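Local coordinates for protein mandelate racemase/muconate lactonizing enzyme (Jannaschia sp., PDB 4J3Z) that belongs to the enolase superfamily and is probably an isomerase acting on a carboxylate substrate, as its mandelate racemase and muconate lactonizing relatives are, at residues P244-V249 and H275-L280. Sequence-based numbering, arbitrary orientation.
Sequences PGLSEV and HGARIL
In the beta/alpha barrel of the enolase-type C-terminal domain, Pro-244 and the N-terminal part of helix 246-252 pack against the Schellman turn that ends helix 266-274 and leads into strand 279-280. Three observations place the turn: Gly-276 is the first residue to leave helical angles, its phi is positive at 116°, and two bonds run back into the last helical turn. A side chain at that phi would jam against the carbonyl oxygen of His-275, which calls for glycine. His-275 makes the largest single contribution to the contact, and its imidazole meets Pro-244 and Ser-247. Pro-244 lays its CA over one ring face as a CH-pi contact, 3.4 Å from the ring centroid and 7° off the normal, so the fit is nearly central. Pro-244 CB lies 3.8 Å from His-275 NE2, toward one side of the same ring. Ser-247 meets the ring differently, at its edge and near its plane, with CB 4.0 Å from His-275 CD2. With an alanine here in place of His-275, Pro-244 CA would probably lose the aromatic face it rests on, and a gap would open beside Ser-247 CB. The ring's ND1 makes a weak hydrogen bond back to Gln-271 O in the helix that ends just before it. Deeper in, Leu-246 CD1 meets Ala-277 CB at 4.0 Å; both residues also touch Thr-259 on the neighbouring parallel strand 257-259. Beyond the turn, Arg-278 NE forms a salt bridge with Glu-248 of a second subunit, a link between two copies of the protein. Arg-278 NH1 donates to Ala-277 O at 2.7 Å, approaching from above the carbonyl plane, 47° out of it.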
loop_
_atom_site.group_PDB
_atom_site.type_symbol
_atom_site.label_atom_id
_atom_site.label_comp_id
_atom_site.label_asym_id
_atom_site.label_seq_id
_atom_site.Cartn_x
_atom_site.Cartn_y
_atom_site.Cartn_z
ATOM N N PRO D 244 -2.643 15.201 4.291
ATOM C CA PRO D 244 -2.897 14.002 3.483
ATOM C C PRO D 244 -3.518 14.318 2.131
ATOM O O PRO D 244 -3.648 13.429 1.304
ATOM C CB PRO D 244 -3.879 13.184 4.343
ATOM C CG PRO D 244 -3.663 13.676 5.739
ATOM C CD PRO D 244 -3.350 15.138 5.585
ATOM N N GLY D 245 -3.902 15.568 1.914
ATOM C CA GLY D 245 -4.510 15.976 0.653
ATOM C C GLY D 245 -3.508 16.441 -0.384
ATOM O O GLY D 245 -3.872 16.675 -1.535
ATOM N N LEU D 246 -2.248 16.585 0.024
ATOM C CA LEU D 246 -1.183 16.953 -0.908
ATOM C C LEU D 246 -0.935 15.857 -1.926
ATOM O O LEU D 246 -0.716 16.145 -3.107
ATOM C CB LEU D 246 0.116 17.283 -0.178
ATOM C CG LEU D 246 0.146 18.603 0.590
ATOM C CD1 LEU D 246 1.525 18.871 1.158
ATOM C CD2 LEU D 246 -0.341 19.771 -0.246
ATOM N N SER D 247 -0.987 14.614 -1.452
ATOM C CA SER D 247 -0.788 13.402 -2.256
ATOM C C SER D 247 -1.583 13.360 -3.565
ATOM O O SER D 247 -1.005 13.145 -4.613
ATOM C CB SER D 247 -1.088 12.156 -1.398
ATOM O OG SER D 247 -0.651 10.969 -2.031
ATOM N N GLU D 248 -2.897 13.563 -3.496
ATOM C CA GLU D 248 -3.777 13.534 -4.682
ATOM C C GLU D 248 -3.504 14.678 -5.672
ATOM O O GLU D 248 -3.674 14.519 -6.886
ATOM C CB GLU D 248 -5.258 13.528 -4.267
ATOM C CG GLU D 248 -5.718 14.765 -3.496
ATOM C CD GLU D 248 -6.943 14.513 -2.621
ATOM O OE1 GLU D 248 -6.776 14.367 -1.387
ATOM O OE2 GLU D 248 -8.075 14.461 -3.156
ATOM N N VAL D 249 -3.094 15.824 -5.137
ATOM C CA VAL D 249 -2.789 17.011 -5.921
ATOM C C VAL D 249 -1.451 16.820 -6.642
ATOM O O VAL D 249 -1.340 17.078 -7.852
ATOM C CB VAL D 249 -2.730 18.258 -5.004
ATOM C CG1 VAL D 249 -2.052 19.433 -5.690
ATOM C CG2 VAL D 249 -4.119 18.635 -4.515
ATOM N N HIS D 275 3.685 13.124 1.888
ATOM C CA HIS D 275 2.490 13.261 1.073
ATOM C C HIS D 275 2.703 13.925 -0.278
ATOM O O HIS D 275 1.739 14.159 -1.010
ATOM C CB HIS D 275 1.362 13.937 1.866
ATOM C CG HIS D 275 0.598 12.996 2.746
ATOM N ND1 HIS D 275 0.558 13.128 4.119
ATOM C CD2 HIS D 275 -0.141 11.899 2.450
ATOM C CE1 HIS D 275 -0.184 12.159 4.628
ATOM N NE2 HIS D 275 -0.617 11.399 3.638
ATOM N N GLY D 276 3.953 14.214 -0.620
ATOM C CA GLY D 276 4.281 14.597 -1.982
ATOM C C GLY D 276 4.825 15.989 -2.243
ATOM O O GLY D 276 5.247 16.284 -3.365
ATOM N N ALA D 277 4.815 16.857 -1.236
ATOM C CA ALA D 277 5.454 18.153 -1.389
ATOM C C ALA D 277 6.928 17.917 -1.660
ATOM O O ALA D 277 7.545 17.069 -1.023
ATOM C CB ALA D 277 5.271 19.003 -0.139
ATOM N N ARG D 278 7.494 18.653 -2.614
ATOM C CA ARG D 278 8.926 18.529 -2.886
ATOM C C ARG D 278 9.656 19.835 -2.653
ATOM O O ARG D 278 10.879 19.916 -2.808
ATOM C CB ARG D 278 9.182 17.979 -4.298
ATOM C CG ARG D 278 8.895 16.481 -4.458
ATOM C CD ARG D 278 9.839 15.626 -3.613
ATOM N NE ARG D 278 9.418 14.220 -3.534
ATOM C CZ ARG D 278 8.665 13.711 -2.561
ATOM N NH1 ARG D 278 8.250 14.488 -1.568
ATOM N NH2 ARG D 278 8.340 12.419 -2.570
ATOM N N ILE D 279 8.910 20.869 -2.279
ATOM C CA ILE D 279 9.523 22.137 -1.895
ATOM C C ILE D 279 8.912 22.590 -0.592
ATOM O O ILE D 279 7.712 22.835 -0.525
ATOM C CB ILE D 279 9.335 23.229 -2.970
ATOM C CG1 ILE D 279 9.731 22.700 -4.350
ATOM C CG2 ILE D 279 10.099 24.495 -2.593
ATOM C CD1 ILE D 279 9.862 23.769 -5.411
ATOM N N LEU D 280 9.745 22.679 0.445
ATOM C CA LEU D 280 9.295 23.102 1.777
ATOM C C LEU D 280 9.716 24.528 2.029
ATOM O O LEU D 280 10.844 24.912 1.728
ATOM C CB LEU D 280 9.878 22.210 2.879
ATOM C CG LEU D 280 9.656 20.709 2.712
ATOM C CD1 LEU D 280 10.318 19.978 3.863
ATOM C CD2 LEU D 280 8.171 20.370 2.611
#